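Local coordinates for protein superoxide dismutase [Fe] (Methanothermobacter thermautotrophicus, PDB 1MA1) that destroys superoxide radicals, using one iron ion per subunit of a homotetramer to convert them into hydrogen peroxide and dioxygen, at residues I162-D167 with N190-K195; Y78-F83 with W132-Y137. One frame throughout, in Å; residues are numbered along the deposited sequence.

Contact 1: I162-D167 with N190-K195. With FE (Fe (III) ion), chain G.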
loop_
_atom_site.group_PDB
_atom_site.type_symbol
_atom_site.label_atom_id
_atom_site.label_comp_id
_atom_site.label_asym_id
_atom_site.label_seq_id
_atom_site.Cartn_x
_atom_site.Cartn_y
_atom_site.Cartn_z
ATOM N N ILE A 162 19.561 -3.509 -7.828
ATOM C CA ILE A 162 19.996 -3.024 -6.518
ATOM C C ILE A 162 21.495 -2.720 -6.484
ATOM O O ILE A 162 22.318 -3.540 -6.887
ATOM C CB ILE A 162 19.672 -4.045 -5.397
ATOM C CG1 ILE A 162 18.173 -4.320 -5.338
ATOM C CG2 ILE A 162 20.129 -3.501 -4.053
ATOM C CD1 ILE A 162 17.811 -5.391 -4.335
ATOM N N LEU A 163 21.842 -1.542 -5.990
ATOM C CA LEU A 163 23.240 -1.191 -5.766
ATOM C C LEU A 163 23.611 -1.195 -4.285
ATOM O O LEU A 163 24.608 -1.801 -3.880
ATOM C CB LEU A 163 23.534 0.186 -6.359
ATOM C CG LEU A 163 23.388 0.273 -7.870
ATOM C CD1 LEU A 163 23.689 1.673 -8.353
ATOM C CD2 LEU A 163 24.321 -0.751 -8.501
ATOM N N LEU A 164 22.798 -0.509 -3.486
ATOM C CA LEU A 164 23.067 -0.303 -2.069
ATOM C C LEU A 164 21.745 -0.432 -1.325
ATOM O O LEU A 164 20.711 0.049 -1.802
ATOM C CB LEU A 164 23.609 1.107 -1.839
ATOM C CG LEU A 164 24.571 1.365 -0.679
ATOM C CD1 LEU A 164 24.334 2.791 -0.203
ATOM C CD2 LEU A 164 24.362 0.391 0.452
ATOM N N VAL A 165 21.775 -1.045 -0.151
ATOM C CA VAL A 165 20.552 -1.338 0.571
ATOM C C VAL A 165 20.754 -1.113 2.070
ATOM O O VAL A 165 21.778 -1.495 2.636
ATOM C CB VAL A 165 20.120 -2.810 0.280
ATOM C CG1 VAL A 165 19.608 -3.476 1.522
ATOM C CG2 VAL A 165 19.043 -2.834 -0.793
ATOM N N LEU A 166 19.781 -0.490 2.714
ATOM C CA LEU A 166 19.835 -0.289 4.157
ATOM C C LEU A 166 18.516 -0.686 4.847
ATOM O O LEU A 166 17.493 -0.023 4.662
ATOM C CB LEU A 166 20.157 1.186 4.444
ATOM C CG LEU A 166 20.042 1.626 5.893
ATOM C CD1 LEU A 166 20.893 0.715 6.767
ATOM C CD2 LEU A 166 20.451 3.084 6.006
ATOM N N ASP A 167 18.537 -1.767 5.630
ATOM C CA ASP A 167 17.325 -2.241 6.291
ATOM C C ASP A 167 16.968 -1.246 7.389
ATOM O O ASP A 167 17.829 -0.804 8.147
ATOM C CB ASP A 167 17.528 -3.659 6.871
ATOM C CG ASP A 167 16.223 -4.290 7.380
ATOM O OD1 ASP A 167 15.199 -3.589 7.335
ATOM O OD2 ASP A 167 16.207 -5.474 7.840
ATOM N N ASN A 190 29.609 3.563 8.810
ATOM C CA ASN A 190 30.895 3.027 9.228
ATOM C C ASN A 190 31.179 1.649 8.649
ATOM O O ASN A 190 32.327 1.220 8.619
ATOM C CB ASN A 190 30.968 2.942 10.747
ATOM C CG ASN A 190 30.973 4.299 11.400
ATOM O OD1 ASN A 190 31.915 5.054 11.225
ATOM N ND2 ASN A 190 29.922 4.618 12.152
ATOM N N ILE A 191 30.142 0.955 8.198
ATOM C CA ILE A 191 30.313 -0.422 7.775
ATOM C C ILE A 191 29.814 -0.708 6.359
ATOM O O ILE A 191 29.765 -1.864 5.945
ATOM C CB ILE A 191 29.625 -1.372 8.768
ATOM C CG1 ILE A 191 28.191 -0.887 9.066
ATOM C CG2 ILE A 191 30.439 -1.432 10.040
ATOM C CD1 ILE A 191 27.342 -1.866 9.846
ATOM N N VAL A 192 29.456 0.337 5.613
ATOM C CA VAL A 192 29.148 0.170 4.195
ATOM C C VAL A 192 30.352 -0.415 3.453
ATOM O O VAL A 192 31.462 0.102 3.546
ATOM C CB VAL A 192 28.779 1.525 3.514
ATOM C CG1 VAL A 192 28.200 1.284 2.110
ATOM C CG2 VAL A 192 27.793 2.262 4.366
ATOM N N ASN A 193 30.121 -1.487 2.705
ATOM C CA ASN A 193 31.146 -2.046 1.831
ATOM C C ASN A 193 31.062 -1.437 0.424
ATOM O O ASN A 193 30.358 -1.948 -0.454
ATOM C CB ASN A 193 30.982 -3.567 1.746
ATOM C CG ASN A 193 32.126 -4.243 1.001
ATOM O OD1 ASN A 193 32.824 -3.618 0.210
ATOM N ND2 ASN A 193 32.302 -5.535 1.239
ATOM N N TRP A 194 31.792 -0.348 0.203
ATOM C CA TRP A 194 31.735 0.327 -1.089
ATOM C C TRP A 194 32.333 -0.505 -2.228
ATOM O O TRP A 194 31.937 -0.351 -3.384
ATOM C CB TRP A 194 32.424 1.697 -1.012
ATOM C CG TRP A 194 31.654 2.695 -0.202
ATOM C CD1 TRP A 194 32.043 3.283 0.973
ATOM C CD2 TRP A 194 30.330 3.176 -0.470
ATOM N NE1 TRP A 194 31.043 4.088 1.453
ATOM C CE2 TRP A 194 29.980 4.046 0.591
ATOM C CE3 TRP A 194 29.405 2.957 -1.501
ATOM C CZ2 TRP A 194 28.735 4.693 0.656
ATOM C CZ3 TRP A 194 28.162 3.601 -1.439
ATOM C CH2 TRP A 194 27.846 4.458 -0.363
ATOM N N LYS A 195 33.272 -1.387 -1.913
ATOM C CA LYS A 195 33.827 -2.260 -2.932
ATOM C C LYS A 195 32.687 -2.993 -3.620
ATOM O O LYS A 195 32.614 -3.018 -4.846
ATOM C CB LYS A 195 34.796 -3.286 -2.321
ATOM C CG LYS A 195 35.890 -2.704 -1.423
ATOM C CD LYS A 195 36.693 -1.616 -2.130
ATOM C CE LYS A 195 37.413 -2.131 -3.374
ATOM N NZ LYS A 195 38.178 -1.026 -4.055
HETATM FE FE FE G . 15.355 -7.153 8.232
HETATM O O HOH W 1 13.754 -6.808 7.239
#

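Contact 2: Y78-F83 with W132-Y137. With FE (Fe (III) ion), chain G.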
loop_
_atom_site.group_PDB
_atom_site.type_symbol
_atom_site.label_atom_id
_atom_site.label_comp_id
_atom_site.label_asym_id
_atom_site.label_seq_id
_atom_site.Cartn_x
_atom_site.Cartn_y
_atom_site.Cartn_z
ATOM N N TYR A 78 13.648 -11.866 1.151
ATOM C CA TYR A 78 14.832 -12.662 0.883
ATOM C C TYR A 78 15.891 -11.887 0.094
ATOM O O TYR A 78 17.067 -11.885 0.465
ATOM C CB TYR A 78 14.464 -13.911 0.097
ATOM C CG TYR A 78 15.672 -14.682 -0.384
ATOM C CD1 TYR A 78 16.303 -15.606 0.439
ATOM C CD2 TYR A 78 16.201 -14.456 -1.655
ATOM C CE1 TYR A 78 17.423 -16.290 0.014
ATOM C CE2 TYR A 78 17.321 -15.131 -2.087
ATOM C CZ TYR A 78 17.930 -16.045 -1.251
ATOM O OH TYR A 78 19.055 -16.701 -1.688
ATOM N N VAL A 79 15.470 -11.264 -1.006
ATOM C CA VAL A 79 16.394 -10.574 -1.903
ATOM C C VAL A 79 17.067 -9.374 -1.238
ATOM O O VAL A 79 18.274 -9.220 -1.341
ATOM C CB VAL A 79 15.683 -10.069 -3.187
ATOM C CG1 VAL A 79 16.649 -9.267 -4.017
ATOM C CG2 VAL A 79 15.173 -11.234 -4.005
ATOM N N LEU A 80 16.294 -8.536 -0.560
ATOM C CA LEU A 80 16.856 -7.352 0.096
ATOM C C LEU A 80 17.840 -7.671 1.230
ATOM O O LEU A 80 18.873 -6.993 1.360
ATOM C CB LEU A 80 15.732 -6.448 0.637
ATOM C CG LEU A 80 14.919 -5.723 -0.435
ATOM C CD1 LEU A 80 13.725 -5.020 0.140
ATOM C CD2 LEU A 80 15.821 -4.737 -1.120
ATOM N N HIS A 81 17.531 -8.689 2.049
ATOM C CA HIS A 81 18.462 -9.071 3.112
ATOM C C HIS A 81 19.734 -9.607 2.460
ATOM O O HIS A 81 20.837 -9.342 2.930
ATOM C CB HIS A 81 17.853 -10.107 4.089
ATOM C CG HIS A 81 16.902 -9.516 5.096
ATOM N ND1 HIS A 81 15.584 -9.255 4.800
ATOM C CD2 HIS A 81 17.061 -9.168 6.405
ATOM C CE1 HIS A 81 14.969 -8.784 5.877
ATOM N NE2 HIS A 81 15.841 -8.722 6.868
ATOM N N LEU A 82 19.591 -10.315 1.350
ATOM C CA LEU A 82 20.762 -10.827 0.650
ATOM C C LEU A 82 21.745 -9.723 0.246
ATOM O O LEU A 82 22.939 -9.838 0.507
ATOM C CB LEU A 82 20.356 -11.594 -0.602
ATOM C CG LEU A 82 21.495 -12.243 -1.408
ATOM C CD1 LEU A 82 22.179 -13.300 -0.539
ATOM C CD2 LEU A 82 20.939 -12.903 -2.680
ATOM N N PHE A 83 21.254 -8.666 -0.397
ATOM C CA PHE A 83 22.110 -7.546 -0.780
ATOM C C PHE A 83 22.580 -6.739 0.424
ATOM O O PHE A 83 23.652 -6.139 0.388
ATOM C CB PHE A 83 21.384 -6.607 -1.762
ATOM C CG PHE A 83 21.294 -7.136 -3.169
ATOM C CD1 PHE A 83 20.458 -8.205 -3.483
ATOM C CD2 PHE A 83 22.057 -6.576 -4.186
ATOM C CE1 PHE A 83 20.386 -8.702 -4.780
ATOM C CE2 PHE A 83 21.988 -7.073 -5.490
ATOM C CZ PHE A 83 21.153 -8.138 -5.783
ATOM N N TRP A 132 13.014 0.068 3.687
ATOM C CA TRP A 132 14.413 0.117 3.271
ATOM C C TRP A 132 14.674 1.440 2.553
ATOM O O TRP A 132 13.772 2.008 1.939
ATOM C CB TRP A 132 14.741 -1.024 2.309
ATOM C CG TRP A 132 14.396 -2.382 2.806
ATOM C CD1 TRP A 132 13.144 -2.924 2.938
ATOM C CD2 TRP A 132 15.316 -3.392 3.210
ATOM N NE1 TRP A 132 13.233 -4.213 3.399
ATOM C CE2 TRP A 132 14.558 -4.526 3.579
ATOM C CE3 TRP A 132 16.710 -3.453 3.294
ATOM C CZ2 TRP A 132 15.153 -5.714 4.033
ATOM C CZ3 TRP A 132 17.301 -4.632 3.744
ATOM C CH2 TRP A 132 16.521 -5.746 4.109
ATOM N N ALA A 133 15.914 1.911 2.614
ATOM C CA ALA A 133 16.449 2.771 1.564
ATOM C C ALA A 133 17.335 1.976 0.617
ATOM O O ALA A 133 18.177 1.186 1.049
ATOM C CB ALA A 133 17.238 3.916 2.165
ATOM N N VAL A 134 17.136 2.195 -0.679
ATOM C CA VAL A 134 17.825 1.441 -1.721
ATOM C C VAL A 134 18.349 2.378 -2.795
ATOM O O VAL A 134 17.602 3.197 -3.320
ATOM C CB VAL A 134 16.871 0.421 -2.384
ATOM C CG1 VAL A 134 17.608 -0.356 -3.449
ATOM C CG2 VAL A 134 16.297 -0.539 -1.327
ATOM N N LEU A 135 19.629 2.249 -3.140
ATOM C CA LEU A 135 20.173 2.970 -4.289
ATOM C C LEU A 135 20.043 2.125 -5.544
ATOM O O LEU A 135 20.268 0.918 -5.509
ATOM C CB LEU A 135 21.636 3.303 -4.062
ATOM C CG LEU A 135 22.295 4.121 -5.177
ATOM C CD1 LEU A 135 21.573 5.448 -5.279
ATOM C CD2 LEU A 135 23.783 4.349 -4.874
ATOM N N THR A 136 19.685 2.762 -6.651
ATOM C CA THR A 136 19.597 2.093 -7.947
ATOM C C THR A 136 19.924 3.076 -9.085
ATOM O O THR A 136 20.443 4.168 -8.837
ATOM C CB THR A 136 18.191 1.504 -8.165
ATOM O OG1 THR A 136 18.157 0.795 -9.410
ATOM C CG2 THR A 136 17.141 2.611 -8.192
ATOM N N TYR A 137 19.641 2.689 -10.325
ATOM C CA TYR A 137 20.195 3.384 -11.489
ATOM C C TYR A 137 19.243 3.289 -12.671
ATOM O O TYR A 137 18.804 2.195 -13.031
ATOM C CB TYR A 137 21.552 2.784 -11.873
ATOM C CG TYR A 137 22.116 3.282 -13.196
ATOM C CD1 TYR A 137 22.548 4.593 -13.338
ATOM C CD2 TYR A 137 22.167 2.445 -14.321
ATOM C CE1 TYR A 137 23.007 5.064 -14.556
ATOM C CE2 TYR A 137 22.624 2.910 -15.543
ATOM C CZ TYR A 137 23.037 4.226 -15.651
ATOM O OH TYR A 137 23.430 4.744 -16.864
HETATM FE FE FE G . 15.355 -7.153 8.232
HETATM O O HOH W 1 13.754 -6.808 7.239
#

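Contact 1: I162-D167 with N190-K195
The two methyls of L164 divide between two partners: CD1 meets the six-membered ring of W194, 3.9 Å from its CH2, while CD2 lies 4.3 Å from CG1 of V192. The leucine comes to the indole at a slant, with CZ3 of W194 the next atom within reach, 4.1 Å from L164 CD1. CG of L164 stands anti to the backbone N (chi1 -150°), which sets the two methyls beside V192 and W194. V192 also serves the indole from within its own segment, its CG1 lying 3.6 Å above the plane of the W194 ring, over the centre. Leucine, valine and tryptophan form a small buried cluster held by apolar side-chain contacts. It joins the edge strand 164-167 of the antiparallel sheet in the C-terminal domain to the start of helix 194-202; L163 and L164 both face L135, a classic beta bulge. Farther out, W194 NE1 donates a hydrogen bond to the carbonyl of G96, which fixes the polar edge of the indole, and F116 and P98 pack on the same side chain. N193 holds the N-cap position, its OD1 accepting from E196 N. At the other end of the strand, apart from this cluster, D167 OD2 binds iron at 1.9 Å, and its OD1 takes the backbone N-H of W169.

Contact 2: Y78-F83 with W132-Y137
L80 and H81, consecutive on the helix, both pack against W132, the leucine over the indole face and the histidine at its edge. The CH-pi contact comes from L80 CD1, 3.4 Å from the centroid of the five-membered ring and only 12° off its normal; L80 CB lies on the same face, offset toward the rim, 3.5 Å from W132 CZ2. The aromatic pair is T-shaped: the CZ2-CH2 edge of W132 points at the face of H81, with centroids 5.0 Å apart and planes at 87°. CG of W132 lies beside the backbone N and anti to the carbonyl carbon, where the indole reaches both L80 and H81. L80 CD2 meets CG2 of V134 at 4.2 Å. Metal and hydrogen bonds fix the rings: H81 NE2 binds iron at 2.1 Å and its ND1 bonds to the carbonyl of G77, while W132 NE1 is paired with H152 ND1. W132 is therefore a second-shell residue backing a metal ligand. With an alanine in its place, H81 would probably lose the edge that meets its face, a gap would open beside L80, and H152 would lose its indole partner. The axes of 78-83 (helix 64-86) and 132-137 (middle strand 131-138) approach to 11.1 Å and cross at 69°, joining the alpha-hairpin and C-terminal domains; V165 of strand 164-167 flanks W132 and V134, and P158 of a second subunit packs on L80.

Overall arrangement
Contacts 1 and 2, with centres about 9 Å apart, share the sheet: strand 164-167 of the first runs antiparallel beside strand 131-138 of the second. Probable hydrogen bonds join them, L166 N to A133 O at 2.9 Å and L135 N to L164 O at 2.8 Å. Nearer the metal, D167 CB packs on W132 CZ3 at 3.3 Å, so the indole touches two iron ligands, H81 and D167. Together the contacts supply these two, from different domains; H33 and H171 complete the protein ligands, and water 1 sits 1.9 Å from the iron. The L164 cluster of contact 1 lies away from this site, at the far end of the same strand.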